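Local structure of aminomethyltransferase (Bartonella henselae, 3GIR) at residues Arg134-Glu137 / Cys138-Met141; Ala151-Ala154 / Glu155-Arg159; Glu203-Gln206 / Asp207-Ile210. The protein is an aminomethyltransferase of the T-protein family, built from a folate-binding domain and a C-terminal barrel domain. One frame throughout, in Å; residues are numbered along the deposited sequence.

Overall arrangement
All three contacts belong to the folate-binding domain, their centres 20 to 21 Å from the centre of the chain, and each is partly buried. Contact 1 closes the hairpin of strands 126-136 and 139-144, with Arg134, Phe140 and Met141 buried. Contact 2 runs along helix 149-159, which follows that hairpin, and has a buried side at Leu156 and an exposed one at Glu157. Contact 3 is a turn ahead of strand 209-211 in another sheet. Contacts 1 and 3 touch through an Arg139–Glu203 salt bridge and packing on Phe209; contact 2 touches neither. An arginine laid over a phenyl ring sets contact 1 apart, i to i+4 helical bonds contact 2, and indole packing on a turn contact 3.

Contact 1: Arg134-Glu137 / Cys138-Met141; sequences RLAE and CRFM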
ATOM      1  N   ARG A 134       5.083   9.413 -13.376  1.00 17.76           N
ATOM      2  CA  ARG A 134       5.903  10.172 -14.308  1.00 19.49           C
ATOM      3  C   ARG A 134       5.763  11.642 -14.018  1.00 19.22           C
ATOM      4  O   ARG A 134       4.625  12.142 -13.876  1.00 19.32           O
ATOM      5  CB  ARG A 134       5.497   9.876 -15.731  1.00 20.60           C
ATOM      6  CG  ARG A 134       6.420  10.483 -16.743  1.00 20.90           C
ATOM      7  CD  ARG A 134       6.117   9.994 -18.107  1.00 22.15           C
ATOM      8  NE  ARG A 134       7.282  10.212 -18.988  1.00 20.64           N
ATOM      9  CZ  ARG A 134       7.313   9.690 -20.223  1.00 24.77           C
ATOM     10  NH1 ARG A 134       6.269   9.032 -20.696  1.00 24.85           N
ATOM     11  NH2 ARG A 134       8.389   9.872 -20.982  1.00 27.93           N
ATOM     12  N   LEU A 135       6.892  12.300 -13.876  1.00 19.53           N
ATOM     13  CA  LEU A 135       6.932  13.735 -13.526  1.00 21.69           C
ATOM     14  C   LEU A 135       7.339  14.630 -14.691  1.00 22.84           C
ATOM     15  O   LEU A 135       6.911  15.785 -14.735  1.00 24.64           O
ATOM     16  CB  LEU A 135       7.846  13.973 -12.345  1.00 21.85           C
ATOM     17  CG  LEU A 135       7.286  13.451 -11.002  1.00 24.39           C
ATOM     18  CD1 LEU A 135       8.382  13.666  -9.931  1.00 28.95           C
ATOM     19  CD2 LEU A 135       5.931  14.129 -10.717  1.00 26.64           C
ATOM     20  N   ALA A 136       8.055  14.042 -15.649  1.00 23.26           N
ATOM     21  CA  ALA A 136       8.563  14.781 -16.822  1.00 24.90           C
ATOM     22  C   ALA A 136       8.955  13.748 -17.879  1.00 24.59           C
ATOM     23  O   ALA A 136       8.852  12.542 -17.675  1.00 24.43           O
ATOM     24  CB  ALA A 136       9.739  15.673 -16.456  1.00 24.86           C
ATOM     25  N   GLU A 137       9.405  14.230 -19.030  1.00 26.25           N
ATOM     26  CA  GLU A 137       9.807  13.294 -20.052  1.00 27.58           C
ATOM     27  C   GLU A 137      10.899  12.348 -19.495  1.00 25.51           C
ATOM     28  O   GLU A 137      10.844  11.187 -19.794  1.00 27.54           O
ATOM     29  CB  GLU A 137      10.271  14.039 -21.338  1.00 29.18           C
ATOM     30  CG  GLU A 137      10.793  13.166 -22.428  1.00 34.45           C
ATOM     31  CD  GLU A 137       9.759  12.241 -23.090  1.00 42.02           C
ATOM     32  OE1 GLU A 137       8.566  12.643 -23.317  1.00 48.51           O
ATOM     33  OE2 GLU A 137      10.153  11.094 -23.432  1.00 49.37           O
ATOM     34  N   CYS A 138      11.853  12.823 -18.693  1.00 25.65           N
ATOM     35  CA  CYS A 138      12.925  11.928 -18.236  1.00 25.88           C
ATOM     36  C   CYS A 138      13.004  11.858 -16.757  1.00 23.50           C
ATOM     37  O   CYS A 138      14.074  11.588 -16.224  1.00 23.06           O
ATOM     38  CB  CYS A 138      14.276  12.343 -18.820  1.00 26.60           C
ATOM     39  SG  CYS A 138      14.283  12.222 -20.664  1.00 33.35           S
ATOM     40  N   ARG A 139      11.865  12.055 -16.076  1.00 22.23           N
ATOM     41  CA  ARG A 139      11.897  12.060 -14.583  1.00 22.00           C
ATOM     42  C   ARG A 139      10.695  11.331 -14.054  1.00 20.06           C
ATOM     43  O   ARG A 139       9.560  11.619 -14.430  1.00 19.00           O
ATOM     44  CB  ARG A 139      11.930  13.452 -13.934  1.00 23.69           C
ATOM     45  CG  ARG A 139      13.126  14.347 -14.336  1.00 28.98           C
ATOM     46  CD  ARG A 139      12.985  15.774 -13.780  1.00 35.10           C
ATOM     47  NE  ARG A 139      12.695  15.688 -12.366  1.00 36.50           N
ATOM     48  CZ  ARG A 139      11.597  16.190 -11.789  1.00 36.45           C
ATOM     49  NH1 ARG A 139      10.734  16.948 -12.448  1.00 33.92           N
ATOM     50  NH2 ARG A 139      11.417  15.960 -10.522  1.00 35.91           N
ATOM     51  N   PHE A 140      10.961  10.415 -13.128  1.00 17.65           N
ATOM     52  CA  PHE A 140       9.885   9.608 -12.505  1.00 17.66           C
ATOM     53  C   PHE A 140      10.122   9.506 -11.009  1.00 17.63           C
ATOM     54  O   PHE A 140      11.212   9.745 -10.532  1.00 17.61           O
ATOM     55  CB  PHE A 140       9.901   8.163 -13.060  1.00 17.50           C
ATOM     56  CG  PHE A 140       9.563   8.036 -14.540  1.00 19.47           C
ATOM     57  CD1 PHE A 140       8.375   7.503 -14.942  1.00 20.10           C
ATOM     58  CD2 PHE A 140      10.541   8.374 -15.500  1.00 20.99           C
ATOM     59  CE1 PHE A 140       8.105   7.340 -16.269  1.00 22.64           C
ATOM     60  CE2 PHE A 140      10.275   8.248 -16.837  1.00 23.35           C
ATOM     61  CZ  PHE A 140       9.066   7.723 -17.230  1.00 20.77           C
ATOM     62  N   MET A 141       9.092   9.143 -10.278  1.00 17.28           N
ATOM     63  CA  MET A 141       9.182   8.954  -8.827  1.00 18.03           C
ATOM     64  C   MET A 141       8.597   7.558  -8.558  1.00 17.49           C
ATOM     65  O   MET A 141       7.619   7.119  -9.160  1.00 16.92           O
ATOM     66  CB  MET A 141       8.332   9.989  -8.034  1.00 18.53           C
ATOM     67  CG  MET A 141       8.538  10.005  -6.579  1.00 21.73           C
ATOM     68  SD  MET A 141      10.186  10.701  -6.190  1.00 26.30           S
ATOM     69  CE  MET A 141       9.909  12.489  -6.496  1.00 29.34           C
TER
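Two successive N-H groups grip the carbonyl oxygen of Arg139: Leu135 N donates to Arg139 O at 2.8 Å, and Ala136 N reaches the same Arg139 O at 3.1 Å through a more bent bond. The Arg134 side chain supplies the next layer. Its NH2 donates nearly straight, in the guanidinium plane, to a lone pair of Glu137 O at 3.0 Å. The same Arg134 NH2 forms a salt bridge with Glu137 OE2 at 3.3 Å, while Arg134 NE meets Ala136 O at 3.1 Å from above the carbonyl plane. CG lies anti to the backbone N (chi1 -172°) and the chain is extended as far as NE, which carries the guanidinium from the strand to the turn. There NH1 binds the carbonyls of Leu109 and Ala107, so all three nitrogens are engaged and the rotation of the group is fixed.

The frame is a beta hairpin, with a type I turn from Ala136 to Arg139 joining strands 126-136 and 139-144. Leu135 and Ala136 together oppose Arg139, forming a classic beta bulge whose second residue, Ala136, also opens the turn.

Phe140 lies against the length of Arg134. Arg134 CG stands over the ring face, 4.0 Å from the Phe140 centroid, and Arg134 NE comes to 3.5 Å from Phe140 CZ. The guanidinium and ring planes are only 19° apart, and Phe140 CZ sits over one face of the Arg134 guanidinium. Helix 94-101 touches the same phenyl group through Ala94, Val95 and Leu98. On the sheet face of Ala136, Arg139 bends at chi3 (50°) and places one face of its guanidinium against Leu135 CB; its NH2 is salt-bridged to Glu203. Farther out, Leu135 CD1 packs on Met141 CE at 3.9 Å, and both of these side chains also touch Phe209.

Contact 2: Ala151-Ala154 / Glu155-Arg159; sequences ADFA and ELEKR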
ATOM      1  N   ALA A 151      16.591  -2.515   0.305  1.00 20.13           N
ATOM      2  CA  ALA A 151      16.685  -3.600  -0.724  1.00 21.06           C
ATOM      3  C   ALA A 151      16.173  -3.193  -2.078  1.00 20.91           C
ATOM      4  O   ALA A 151      16.793  -3.539  -3.082  1.00 20.89           O
ATOM      5  CB  ALA A 151      15.893  -4.844  -0.296  1.00 21.69           C
ATOM      6  N   ASP A 152      15.059  -2.462  -2.139  1.00 21.99           N
ATOM      7  CA  ASP A 152      14.512  -1.984  -3.419  1.00 20.38           C
ATOM      8  C   ASP A 152      15.542  -1.072  -4.070  1.00 20.50           C
ATOM      9  O   ASP A 152      15.799  -1.215  -5.252  1.00 18.87           O
ATOM     10  CB  ASP A 152      13.232  -1.155  -3.289  1.00 20.31           C
ATOM     11  CG  ASP A 152      12.041  -1.923  -2.838  1.00 22.99           C
ATOM     12  OD1 ASP A 152      12.054  -3.166  -2.756  1.00 21.88           O
ATOM     13  OD2 ASP A 152      11.013  -1.204  -2.532  1.00 22.48           O
ATOM     14  N   PHE A 153      16.092  -0.106  -3.341  1.00 19.81           N
ATOM     15  CA  PHE A 153      17.084   0.798  -3.892  1.00 19.14           C
ATOM     16  C   PHE A 153      18.299   0.021  -4.431  1.00 20.50           C
ATOM     17  O   PHE A 153      18.719   0.242  -5.566  1.00 20.40           O
ATOM     18  CB  PHE A 153      17.534   1.830  -2.889  1.00 19.80           C
ATOM     19  CG  PHE A 153      18.558   2.807  -3.462  1.00 21.56           C
ATOM     20  CD1 PHE A 153      18.147   3.872  -4.263  1.00 21.69           C
ATOM     21  CD2 PHE A 153      19.879   2.614  -3.225  1.00 25.51           C
ATOM     22  CE1 PHE A 153      19.103   4.743  -4.780  1.00 22.77           C
ATOM     23  CE2 PHE A 153      20.822   3.479  -3.766  1.00 29.63           C
ATOM     24  CZ  PHE A 153      20.412   4.518  -4.510  1.00 24.21           C
ATOM     25  N   ALA A 154      18.788  -0.951  -3.673  1.00 19.48           N
ATOM     26  CA  ALA A 154      19.968  -1.707  -4.131  1.00 20.31           C
ATOM     27  C   ALA A 154      19.674  -2.480  -5.423  1.00 19.56           C
ATOM     28  O   ALA A 154      20.492  -2.490  -6.345  1.00 19.05           O
ATOM     29  CB  ALA A 154      20.454  -2.597  -3.030  1.00 20.11           C
ATOM     30  N   GLU A 155      18.496  -3.067  -5.500  1.00 19.57           N
ATOM     31  CA  GLU A 155      18.118  -3.833  -6.654  1.00 18.24           C
ATOM     32  C   GLU A 155      17.847  -2.950  -7.875  1.00 19.78           C
ATOM     33  O   GLU A 155      18.270  -3.278  -9.017  1.00 18.44           O
ATOM     34  CB  GLU A 155      16.944  -4.758  -6.350  1.00 19.97           C
ATOM     35  CG  GLU A 155      16.520  -5.594  -7.565  1.00 21.55           C
ATOM     36  CD  GLU A 155      17.603  -6.624  -8.029  1.00 25.47           C
ATOM     37  OE1 GLU A 155      18.430  -7.059  -7.178  1.00 26.33           O
ATOM     38  OE2 GLU A 155      17.593  -6.906  -9.266  1.00 21.89           O
ATOM     39  N   LEU A 156      17.215  -1.791  -7.669  1.00 19.25           N
ATOM     40  CA  LEU A 156      16.990  -0.877  -8.791  1.00 17.96           C
ATOM     41  C   LEU A 156      18.313  -0.375  -9.378  1.00 19.47           C
ATOM     42  O   LEU A 156      18.465  -0.289 -10.560  1.00 18.89           O
ATOM     43  CB  LEU A 156      16.114   0.304  -8.302  1.00 18.88           C
ATOM     44  CG  LEU A 156      14.622  -0.041  -8.152  1.00 19.76           C
ATOM     45  CD1 LEU A 156      13.892   1.027  -7.318  1.00 23.22           C
ATOM     46  CD2 LEU A 156      13.868  -0.175  -9.468  1.00 20.60           C
ATOM     47  N   GLU A 157      19.248  -0.069  -8.489  1.00 19.41           N
ATOM     48  CA  GLU A 157      20.601   0.396  -8.854  1.00 21.60           C
ATOM     49  C   GLU A 157      21.306  -0.670  -9.702  1.00 21.25           C
ATOM     50  O   GLU A 157      21.923  -0.366 -10.727  1.00 20.93           O
ATOM     51  CB  GLU A 157      21.411   0.640  -7.584  1.00 24.12           C
ATOM     52  CG  GLU A 157      22.273   1.754  -7.594  1.00 32.22           C
ATOM     53  CD  GLU A 157      22.955   2.018  -6.244  1.00 38.43           C
ATOM     54  OE1 GLU A 157      23.290   3.183  -6.070  1.00 36.55           O
ATOM     55  OE2 GLU A 157      23.168   1.080  -5.400  1.00 41.68           O
ATOM     56  N   LYS A 158      21.185  -1.947  -9.337  1.00 20.21           N
ATOM     57  CA  LYS A 158      21.783  -2.990 -10.160  1.00 20.01           C
ATOM     58  C   LYS A 158      21.081  -3.124 -11.502  1.00 20.02           C
ATOM     59  O   LYS A 158      21.708  -3.332 -12.512  1.00 20.26           O
ATOM     60  CB  LYS A 158      21.776  -4.350  -9.439  1.00 19.30           C
ATOM     61  CG  LYS A 158      22.587  -4.403  -8.146  1.00 19.95           C
ATOM     62  CD  LYS A 158      22.356  -5.738  -7.450  1.00 23.29           C
ATOM     63  CE  LYS A 158      23.061  -5.719  -6.126  1.00 24.86           C
ATOM     64  NZ  LYS A 158      22.631  -6.796  -5.167  1.00 33.03           N
ATOM     65  N   ARG A 159      19.758  -3.059 -11.544  1.00 18.00           N
ATOM     66  CA  ARG A 159      19.043  -3.128 -12.845  1.00 18.74           C
ATOM     67  C   ARG A 159      19.311  -1.913 -13.743  1.00 18.44           C
ATOM     68  O   ARG A 159      19.075  -1.971 -14.974  1.00 19.72           O
ATOM     69  CB  ARG A 159      17.512  -3.313 -12.593  1.00 19.16           C
ATOM     70  CG  ARG A 159      17.181  -4.659 -11.952  1.00 19.98           C
ATOM     71  CD  ARG A 159      15.687  -4.910 -11.685  1.00 18.36           C
ATOM     72  NE  ARG A 159      15.565  -6.067 -10.813  1.00 18.89           N
ATOM     73  CZ  ARG A 159      14.455  -6.716 -10.528  1.00 18.71           C
ATOM     74  NH1 ARG A 159      13.293  -6.384 -11.097  1.00 19.17           N
ATOM     75  NH2 ARG A 159      14.553  -7.689  -9.651  1.00 19.61           N
TER
HETATM   76  O   HOH W   1      23.150  -1.836  -5.585  1.00 25.10           O
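Phe153 and Glu157 are brought together by their first torsions: the ring carbon CG of Phe153 stands opposite the backbone N (chi1 -179°), and Glu157 sits off a staggered position (chi1 -142°) with the rest of its chain extended. Glu157 OE1 thereby approaches Phe153 CE2 to 3.4 Å. The approach is oblique, with the carboxylate turned 59° from the ring. The other oxygen is held by a water that donates to Glu157 OE2 at 2.9 Å and to Ala154 O at 2.8 Å, bridging side chain and backbone. Ala154 O also accepts from Lys158 N at 3.1 Å, and the first part of the extended Lys158 chain passes beside it.

These residues occupy successive turns of helix 149-159, where i to i+4 bonds run through the backbone; Leu156 N donates to Asp152 O at 2.9 Å. The buried side of the helix rests on helix 94-101 and on strands 114-120, 139-144 and 166-169 of the five-stranded antiparallel sheet. Here Leu156 CG lies 3.3 Å from Asp152 O, and the side chain packs on Leu119, Phe97 and Val167. Phe153 touches Val167 and Ala169.

Glu155 bends at chi2 and presents the anti lone pair of OE2 to NE of Arg159, one turn further on, at 2.7 Å, in the guanidinium plane; NH2 adds a weak bond. Arg159 NH2 also donates to Leu120 O, and Arg159 NH1 to Ala101 O; Tyr293 makes a cation-pi contact with the same guanidinium.

Contact 3: Glu203-Gln206 / Asp207-Ile210; sequences EPQQ and DWFI
The Trp208 side chain folds back over Pro204 and Gln205. Its CB sits 3.5 Å from Gln205 O and 3.9 Å from Pro204 CG, the proline crossing the side chain at about a right angle. Beyond CB the indole passes over Gln205: Gln205 CB lies above the face of the five-membered ring, 4.2 Å from its centroid, in a CH-pi contact. Trp208 CD1 meets Gln205 CG at 3.8 Å, while Gln206 O approaches Trp208 CD1 at the ring edge to 3.5 Å. NE1 stays near Gln205 CG; the side chain also touches Ile223, Leu225 and Pro226. Pro204 CG continues the apolar patch to Ile210 CD1 at 3.7 Å.

Glu203 OE2 reaches the backbone through two waters, one donating to it and to Trp208 O, the other donating to it and accepting from Asp207 N; the same oxygen is salt-bridged to Arg139. Trp208 N donates to Gln205 O at 3.0 Å. With Asp207 at positive phi (68°), this bond closes a type II beta turn in the connection between antiparallel strands 201-202 and 209-211.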
ATOM      1  N   GLU A 203       4.255  18.339  -8.988  1.00 20.83           N
ATOM      2  CA  GLU A 203       5.190  18.974  -8.078  1.00 21.57           C
ATOM      3  C   GLU A 203       4.800  20.423  -7.945  1.00 21.87           C
ATOM      4  O   GLU A 203       5.119  21.215  -8.842  1.00 24.31           O
ATOM      5  CB  GLU A 203       6.616  18.853  -8.582  1.00 23.95           C
ATOM      6  CG  GLU A 203       7.097  17.436  -8.761  1.00 25.45           C
ATOM      7  CD  GLU A 203       8.428  17.363  -9.522  1.00 29.54           C
ATOM      8  OE1 GLU A 203       8.462  17.694 -10.715  1.00 35.11           O
ATOM      9  OE2 GLU A 203       9.428  17.045  -8.849  1.00 28.63           O
ATOM     10  N   PRO A 204       4.112  20.777  -6.866  1.00 21.11           N
ATOM     11  CA  PRO A 204       3.630  22.208  -6.720  1.00 22.30           C
ATOM     12  C   PRO A 204       4.711  23.212  -6.356  1.00 23.21           C
ATOM     13  O   PRO A 204       4.458  24.421  -6.473  1.00 23.58           O
ATOM     14  CB  PRO A 204       2.636  22.091  -5.586  1.00 23.17           C
ATOM     15  CG  PRO A 204       3.156  21.005  -4.754  1.00 22.10           C
ATOM     16  CD  PRO A 204       3.683  19.955  -5.720  1.00 22.66           C
ATOM     17  N   GLN A 205       5.851  22.720  -5.878  1.00 20.81           N
ATOM     18  CA  GLN A 205       7.010  23.513  -5.533  1.00 21.03           C
ATOM     19  C   GLN A 205       8.214  22.604  -5.665  1.00 21.10           C
ATOM     20  O   GLN A 205       8.105  21.403  -5.574  1.00 21.23           O
ATOM     21  CB  GLN A 205       6.869  24.066  -4.106  1.00 21.91           C
ATOM     22  CG  GLN A 205       8.089  24.644  -3.427  1.00 24.38           C
ATOM     23  CD  GLN A 205       8.617  25.887  -4.121  1.00 23.27           C
ATOM     24  OE1 GLN A 205       8.686  25.950  -5.367  1.00 26.42           O
ATOM     25  NE2 GLN A 205       9.003  26.845  -3.345  1.00 24.37           N
ATOM     26  N   GLN A 206       9.363  23.166  -5.908  1.00 20.90           N
ATOM     27  CA  GLN A 206      10.587  22.447  -5.851  1.00 21.92           C
ATOM     28  C   GLN A 206      10.682  21.478  -4.630  1.00 20.90           C
ATOM     29  O   GLN A 206      10.485  21.884  -3.510  1.00 22.69           O
ATOM     30  CB  GLN A 206      11.750  23.448  -5.837  1.00 23.04           C
ATOM     31  CG  GLN A 206      13.088  22.823  -5.881  1.00 29.25           C
ATOM     32  CD  GLN A 206      13.452  22.303  -7.287  1.00 37.63           C
ATOM     33  OE1 GLN A 206      13.047  22.874  -8.309  1.00 42.17           O
ATOM     34  NE2 GLN A 206      14.148  21.163  -7.327  1.00 42.45           N
ATOM     35  N   ASP A 207      11.011  20.227  -4.900  1.00 20.77           N
ATOM     36  CA  ASP A 207      11.180  19.176  -3.895  1.00 20.30           C
ATOM     37  C   ASP A 207       9.858  18.753  -3.186  1.00 20.50           C
ATOM     38  O   ASP A 207       9.915  17.969  -2.253  1.00 20.74           O
ATOM     39  CB  ASP A 207      12.269  19.521  -2.874  1.00 22.76           C
ATOM     40  CG  ASP A 207      13.703  19.533  -3.500  1.00 26.81           C
ATOM     41  OD1 ASP A 207      13.886  19.060  -4.624  1.00 29.66           O
ATOM     42  OD2 ASP A 207      14.651  19.947  -2.811  1.00 36.28           O
ATOM     43  N   TRP A 208       8.711  19.225  -3.656  1.00 20.21           N
ATOM     44  CA  TRP A 208       7.440  18.784  -3.104  1.00 19.20           C
ATOM     45  C   TRP A 208       6.824  17.849  -4.160  1.00 18.61           C
ATOM     46  O   TRP A 208       7.040  18.015  -5.352  1.00 19.94           O
ATOM     47  CB  TRP A 208       6.454  19.947  -2.890  1.00 19.43           C
ATOM     48  CG  TRP A 208       6.666  20.778  -1.699  1.00 20.44           C
ATOM     49  CD1 TRP A 208       7.769  21.438  -1.380  1.00 22.90           C
ATOM     50  CD2 TRP A 208       5.655  21.164  -0.756  1.00 17.92           C
ATOM     51  NE1 TRP A 208       7.571  22.151  -0.216  1.00 22.12           N
ATOM     52  CE2 TRP A 208       6.286  21.981   0.195  1.00 22.21           C
ATOM     53  CE3 TRP A 208       4.335  20.781  -0.550  1.00 21.63           C
ATOM     54  CZ2 TRP A 208       5.591  22.518   1.279  1.00 20.89           C
ATOM     55  CZ3 TRP A 208       3.644  21.311   0.529  1.00 24.87           C
ATOM     56  CH2 TRP A 208       4.293  22.164   1.422  1.00 22.96           C
ATOM     57  N   PHE A 209       6.049  16.855  -3.715  1.00 17.95           N
ATOM     58  CA  PHE A 209       5.361  15.924  -4.637  1.00 17.49           C
ATOM     59  C   PHE A 209       4.006  15.639  -4.049  1.00 18.29           C
ATOM     60  O   PHE A 209       3.943  15.206  -2.898  1.00 18.95           O
ATOM     61  CB  PHE A 209       6.252  14.666  -4.778  1.00 18.60           C
ATOM     62  CG  PHE A 209       5.666  13.521  -5.540  1.00 19.77           C
ATOM     63  CD1 PHE A 209       5.159  13.671  -6.793  1.00 21.67           C
ATOM     64  CD2 PHE A 209       5.651  12.245  -4.969  1.00 22.45           C
ATOM     65  CE1 PHE A 209       4.626  12.571  -7.513  1.00 23.56           C
ATOM     66  CE2 PHE A 209       5.174  11.150  -5.682  1.00 18.65           C
ATOM     67  CZ  PHE A 209       4.606  11.339  -6.950  1.00 19.48           C
ATOM     68  N   ILE A 210       2.899  15.913  -4.769  1.00 17.21           N
ATOM     69  CA  ILE A 210       1.577  15.641  -4.262  1.00 16.72           C
ATOM     70  C   ILE A 210       0.884  14.721  -5.229  1.00 18.40           C
ATOM     71  O   ILE A 210       0.897  14.971  -6.453  1.00 18.08           O
ATOM     72  CB  ILE A 210       0.740  16.925  -4.086  1.00 17.44           C
ATOM     73  CG1 ILE A 210       1.434  17.808  -3.020  1.00 18.18           C
ATOM     74  CG2 ILE A 210      -0.743  16.624  -3.756  1.00 17.54           C
ATOM     75  CD1 ILE A 210       0.680  19.158  -2.726  1.00 21.31           C
TER
HETATM   76  O   HOH W   2      11.163  19.270  -7.741  1.00 31.89           O
HETATM   77  O   HOH W   3       9.475  17.439  -6.399  1.00 34.96           O